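Local coordinates for protein 4'-phospho-dehydrooxetanocin synthase (PDB 5UL3) that catalyses the oxidative ring contraction of dAMP to an oxetane aldehyde in oxetanocin A biosynthesis, using cobalamin, a [4Fe-4S] cluster and S-adenosylmethionine, at residues Gln226-Glu229 with Leu235-Asp238; Leu479-Asp484 with Arg561-Asn566. One frame throughout, in Å; residues are numbered along the deposited sequence.

Contact 1 (Gln226-Glu229 with Leu235-Asp238); sequences QFFE and LICD
Ile236 reaches from strand 235-237 to two consecutive phenylalanines of helix 224-230, and one methyl group does most of the touching. Its CD1 lies over a face of the Phe228 ring, 4.1 Å from the ring centroid and 27° off the normal, a CH-pi contact. The approach is closest at the outer end of the ring, where Phe228 CZ is 3.7 Å from Ile236 CD1; CG1 follows behind, 4.0 Å from Phe228 CE1. The extended outer torsion of Ile236 (chi2 174°) carries CD1 forward from the strand to reach this ring. The same methyl also meets the base of the preceding side chain, Ile236 CD1 lying 3.9 Å from Phe227 CB, so it touches both neighbours at once.

No hydrogen bond joins the two segments, and all three touching residues are buried. Strand 264-267 adds Ser265 and Val267 against Phe228, while Phe227 stands edge-to-face with Phe194. The solvent side lies one residue further along the helix, where Glu229 is exposed and makes no contact with the strand segment. At the far end of the strand, Cys237 touches cobalamin, and just beyond it the backbone O of Asp238 accepts a hydrogen bond from His325, a cobalamin-binding residue. A helix laid on a mainly parallel sheet through aliphatic and aromatic side chains is the helix-on-sheet layer of the Rossmann fold, here the cobalamin-housing domain.

Contact 2 (Leu479-Asp484 with Arg561-Asn566); sequences LMKGLD and RKEEVN
Lys481 and Glu563 form a salt bridge that is also a hydrogen bond, with Lys481 NZ as donor and Glu563 OE2 as acceptor, 2.7 Å apart. The ammonium group does not lie level with the carboxylate: it meets OE2 from above, 38° out of the plane. One oxygen takes the bond, since Lys481 NZ is 3.6 Å from Glu563 OE1. The last methylene of the lysine accompanies the charge, Lys481 CE lying 3.5 Å from Glu563 OE2.

The two side chains come from opposite directions and meet at their charged ends. Lys481 is fully extended beyond CG, with chi2 to chi4 all near 180°, and Glu563 likewise stretches straight out from its backbone (chi2 178°); together they span the distance between a loop and the end of a helix. Glu563 lies at the C-terminal end of helix 551-563, next to Glu564, whose positive phi belongs to a Schellman motif.

Further out, Val586 touches both Lys481 and Glu563, giving the ion pair a shared apolar neighbour. Leu479 packs on Met555, Val556 and Thr559 of the same helix, and the backbone of Gly482 is hydrogen-bonded to Asp587 and Asn590. Away from the annotated sites and with Lys481 exposed, this single charged bond is probably well screened by water, and so probably adds only modestly to the joining of loop and helix.

The two contacts illustrate how differently parts of one chain can be joined: contact 1 is buried and wholly apolar between its segments, whereas contact 2 is a single ion pair at the surface. They occur in series along the sequence, with centres 35 Å apart and nearest atoms about 18 Å apart, so they do not touch. Contact 1 lies beside the cobalamin pocket, the side chain of Ile236 being about 8 Å from bound cobalamin and about 8 Å from that of His325. Contact 2 joins a loop within the radical SAM core range to the end of helix 551-563, the two segments being 77 residues apart at their closest ends; the centre of contact 2 lies about 33 Å from that of the chain.

Contact 1 (Gln226-Glu229 with Leu235-Asp238)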
loop_
_atom_site.group_PDB
_atom_site.type_symbol
_atom_site.label_atom_id
_atom_site.label_comp_id
_atom_site.label_asym_id
_atom_site.label_seq_id
_atom_site.Cartn_x
_atom_site.Cartn_y
_atom_site.Cartn_z
ATOM N N GLN A 226 -17.981 1.585 -17.373
ATOM C CA GLN A 226 -17.041 1.497 -18.484
ATOM C C GLN A 226 -16.647 0.055 -18.763
ATOM O O GLN A 226 -16.388 -0.307 -19.919
ATOM C CB GLN A 226 -15.796 2.341 -18.203
ATOM C CG GLN A 226 -15.855 3.786 -18.725
ATOM C CD GLN A 226 -16.352 4.776 -17.679
ATOM O OE1 GLN A 226 -16.865 4.383 -16.630
ATOM N NE2 GLN A 226 -16.194 6.069 -17.961
ATOM N N PHE A 227 -16.607 -0.785 -17.725
ATOM C CA PHE A 227 -16.310 -2.197 -17.929
ATOM C C PHE A 227 -17.512 -2.942 -18.493
ATOM O O PHE A 227 -17.357 -3.775 -19.392
ATOM C CB PHE A 227 -15.851 -2.834 -16.613
ATOM C CG PHE A 227 -14.438 -2.477 -16.230
ATOM C CD1 PHE A 227 -14.163 -1.295 -15.568
ATOM C CD2 PHE A 227 -13.386 -3.323 -16.543
ATOM C CE1 PHE A 227 -12.860 -0.964 -15.222
ATOM C CE2 PHE A 227 -12.090 -3.004 -16.189
ATOM C CZ PHE A 227 -11.829 -1.816 -15.527
ATOM N N PHE A 228 -18.713 -2.656 -17.984
ATOM C CA PHE A 228 -19.904 -3.352 -18.464
ATOM C C PHE A 228 -20.216 -2.989 -19.913
ATOM O O PHE A 228 -20.759 -3.812 -20.661
ATOM C CB PHE A 228 -21.105 -3.032 -17.569
ATOM C CG PHE A 228 -21.008 -3.605 -16.171
ATOM C CD1 PHE A 228 -20.454 -4.855 -15.946
ATOM C CD2 PHE A 228 -21.483 -2.882 -15.081
ATOM C CE1 PHE A 228 -20.374 -5.381 -14.665
ATOM C CE2 PHE A 228 -21.401 -3.396 -13.797
ATOM C CZ PHE A 228 -20.847 -4.651 -13.586
ATOM N N GLU A 229 -19.866 -1.773 -20.326
ATOM C CA GLU A 229 -20.150 -1.344 -21.690
ATOM C C GLU A 229 -19.412 -2.212 -22.703
ATOM O O GLU A 229 -19.967 -2.588 -23.740
ATOM C CB GLU A 229 -19.772 0.127 -21.836
ATOM C CG GLU A 229 -19.792 0.676 -23.239
ATOM C CD GLU A 229 -19.373 2.133 -23.257
ATOM O OE1 GLU A 229 -19.058 2.664 -22.168
ATOM O OE2 GLU A 229 -19.360 2.744 -24.347
ATOM N N LEU A 235 -18.258 -9.820 -14.198
ATOM C CA LEU A 235 -18.685 -9.658 -12.811
ATOM C C LEU A 235 -17.640 -8.838 -12.074
ATOM O O LEU A 235 -16.457 -9.181 -12.099
ATOM C CB LEU A 235 -18.867 -11.014 -12.133
ATOM C CG LEU A 235 -19.789 -12.013 -12.838
ATOM C CD1 LEU A 235 -19.858 -13.301 -12.048
ATOM C CD2 LEU A 235 -21.177 -11.430 -13.059
ATOM N N ILE A 236 -18.060 -7.760 -11.417
ATOM C CA ILE A 236 -17.122 -6.866 -10.742
ATOM C C ILE A 236 -17.231 -7.083 -9.239
ATOM O O ILE A 236 -18.328 -7.021 -8.676
ATOM C CB ILE A 236 -17.377 -5.393 -11.121
ATOM C CG1 ILE A 236 -16.929 -5.153 -12.566
ATOM C CG2 ILE A 236 -16.623 -4.447 -10.177
ATOM C CD1 ILE A 236 -17.255 -3.773 -13.084
ATOM N N CYS A 237 -16.094 -7.344 -8.593
ATOM C CA CYS A 237 -16.045 -7.456 -7.141
ATOM C C CYS A 237 -15.916 -6.051 -6.562
ATOM O O CYS A 237 -14.907 -5.371 -6.793
ATOM C CB CYS A 237 -14.865 -8.326 -6.698
ATOM S SG CYS A 237 -14.675 -8.417 -4.889
ATOM N N ASP A 238 -16.945 -5.624 -5.822
ATOM C CA ASP A 238 -17.049 -4.236 -5.373
ATOM C C ASP A 238 -16.135 -3.925 -4.197
ATOM O O ASP A 238 -15.638 -2.799 -4.089
ATOM C CB ASP A 238 -18.495 -3.920 -4.978
ATOM C CG ASP A 238 -19.429 -3.845 -6.179
ATOM O OD1 ASP A 238 -18.945 -3.550 -7.290
ATOM O OD2 ASP A 238 -20.648 -4.064 -5.999
#

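Contact 2 (Leu479-Asp484 with Arg561-Asn566)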
loop_
_atom_site.group_PDB
_atom_site.type_symbol
_atom_site.label_atom_id
_atom_site.label_comp_id
_atom_site.label_asym_id
_atom_site.label_seq_id
_atom_site.Cartn_x
_atom_site.Cartn_y
_atom_site.Cartn_z
ATOM N N LEU A 479 -10.558 24.407 -3.065
ATOM C CA LEU A 479 -11.516 25.279 -2.397
ATOM C C LEU A 479 -10.851 26.360 -1.557
ATOM O O LEU A 479 -11.560 27.141 -0.914
ATOM C CB LEU A 479 -12.469 24.450 -1.524
ATOM C CG LEU A 479 -13.276 23.426 -2.327
ATOM C CD1 LEU A 479 -14.241 22.630 -1.452
ATOM C CD2 LEU A 479 -14.024 24.130 -3.457
ATOM N N MET A 480 -9.520 26.441 -1.562
ATOM C CA MET A 480 -8.817 27.445 -0.775
ATOM C C MET A 480 -9.033 28.833 -1.370
ATOM O O MET A 480 -8.852 29.040 -2.573
ATOM C CB MET A 480 -7.316 27.149 -0.733
ATOM C CG MET A 480 -6.519 28.084 0.197
ATOM S SD MET A 480 -4.734 27.868 -0.015
ATOM C CE MET A 480 -4.534 26.152 0.536
ATOM N N LYS A 481 -9.387 29.782 -0.516
ATOM C CA LYS A 481 -9.618 31.166 -0.913
ATOM C C LYS A 481 -8.550 32.040 -0.276
ATOM O O LYS A 481 -8.395 32.042 0.951
ATOM C CB LYS A 481 -11.017 31.624 -0.500
ATOM C CG LYS A 481 -12.122 30.982 -1.321
ATOM C CD LYS A 481 -13.489 31.585 -1.023
ATOM C CE LYS A 481 -14.529 31.026 -1.981
ATOM N NZ LYS A 481 -15.888 31.555 -1.689
ATOM N N GLY A 482 -7.834 32.785 -1.107
ATOM C CA GLY A 482 -6.784 33.665 -0.637
ATOM C C GLY A 482 -5.514 32.906 -0.312
ATOM O O GLY A 482 -5.429 31.687 -0.447
ATOM N N LEU A 483 -4.516 33.651 0.158
ATOM C CA LEU A 483 -3.183 33.120 0.412
ATOM C C LEU A 483 -2.929 32.763 1.875
ATOM O O LEU A 483 -1.863 32.210 2.180
ATOM C CB LEU A 483 -2.123 34.129 -0.059
ATOM C CG LEU A 483 -2.110 34.459 -1.554
ATOM C CD1 LEU A 483 -1.174 35.633 -1.861
ATOM C CD2 LEU A 483 -1.713 33.242 -2.385
ATOM N N ASP A 484 -3.875 33.045 2.781
ATOM C CA ASP A 484 -3.630 32.862 4.214
ATOM C C ASP A 484 -3.226 31.425 4.544
ATOM O O ASP A 484 -2.306 31.197 5.335
ATOM C CB ASP A 484 -4.872 33.236 5.029
ATOM C CG ASP A 484 -5.055 34.734 5.172
ATOM O OD1 ASP A 484 -4.182 35.492 4.703
ATOM O OD2 ASP A 484 -6.081 35.142 5.762
ATOM N N ARG A 561 -22.478 24.919 -7.460
ATOM C CA ARG A 561 -23.833 25.456 -7.439
ATOM C C ARG A 561 -23.894 26.764 -6.659
ATOM O O ARG A 561 -24.469 27.751 -7.129
ATOM C CB ARG A 561 -24.790 24.427 -6.835
ATOM C CG ARG A 561 -24.890 23.136 -7.626
ATOM C CD ARG A 561 -25.914 22.191 -7.010
ATOM N NE ARG A 561 -26.263 21.107 -7.925
ATOM C CZ ARG A 561 -25.673 19.916 -7.941
ATOM N NH1 ARG A 561 -24.701 19.642 -7.082
ATOM N NH2 ARG A 561 -26.059 18.994 -8.815
ATOM N N LYS A 562 -23.291 26.786 -5.469
ATOM C CA LYS A 562 -23.416 27.924 -4.562
ATOM C C LYS A 562 -22.858 29.208 -5.162
ATOM O O LYS A 562 -23.382 30.295 -4.894
ATOM C CB LYS A 562 -22.707 27.596 -3.249
ATOM C CG LYS A 562 -22.897 28.583 -2.124
ATOM C CD LYS A 562 -22.935 27.827 -0.804
ATOM C CE LYS A 562 -22.771 28.748 0.387
ATOM N NZ LYS A 562 -23.118 28.059 1.664
ATOM N N GLU A 563 -21.803 29.111 -5.969
ATOM C CA GLU A 563 -21.148 30.288 -6.523
ATOM C C GLU A 563 -21.248 30.352 -8.041
ATOM O O GLU A 563 -20.628 31.229 -8.654
ATOM C CB GLU A 563 -19.679 30.332 -6.081
ATOM C CG GLU A 563 -19.490 30.428 -4.564
ATOM C CD GLU A 563 -18.025 30.429 -4.139
ATOM O OE1 GLU A 563 -17.163 30.840 -4.945
ATOM O OE2 GLU A 563 -17.737 30.018 -2.994
ATOM N N GLU A 564 -22.001 29.441 -8.660
ATOM C CA GLU A 564 -22.297 29.484 -10.094
ATOM C C GLU A 564 -21.022 29.517 -10.938
ATOM O O GLU A 564 -20.824 30.398 -11.779
ATOM C CB GLU A 564 -23.201 30.673 -10.428
ATOM C CG GLU A 564 -24.455 30.765 -9.579
ATOM C CD GLU A 564 -25.353 31.905 -10.008
ATOM O OE1 GLU A 564 -25.244 32.333 -11.178
ATOM O OE2 GLU A 564 -26.158 32.376 -9.176
ATOM N N VAL A 565 -20.150 28.536 -10.710
ATOM C CA VAL A 565 -18.903 28.416 -11.453
ATOM C C VAL A 565 -18.655 26.941 -11.737
ATOM O O VAL A 565 -19.011 26.067 -10.941
ATOM C CB VAL A 565 -17.722 29.057 -10.683
ATOM C CG1 VAL A 565 -17.563 28.421 -9.306
ATOM C CG2 VAL A 565 -16.425 28.974 -11.487
ATOM N N ASN A 566 -18.073 26.662 -12.898
ATOM C CA ASN A 566 -17.686 25.304 -13.255
ATOM C C ASN A 566 -16.246 25.057 -12.811
ATOM O O ASN A 566 -15.319 25.733 -13.276
ATOM C CB ASN A 566 -17.851 25.070 -14.755
ATOM C CG ASN A 566 -19.169 24.390 -15.096
ATOM O OD1 ASN A 566 -20.055 24.261 -14.246
ATOM N ND2 ASN A 566 -19.302 23.946 -16.343
#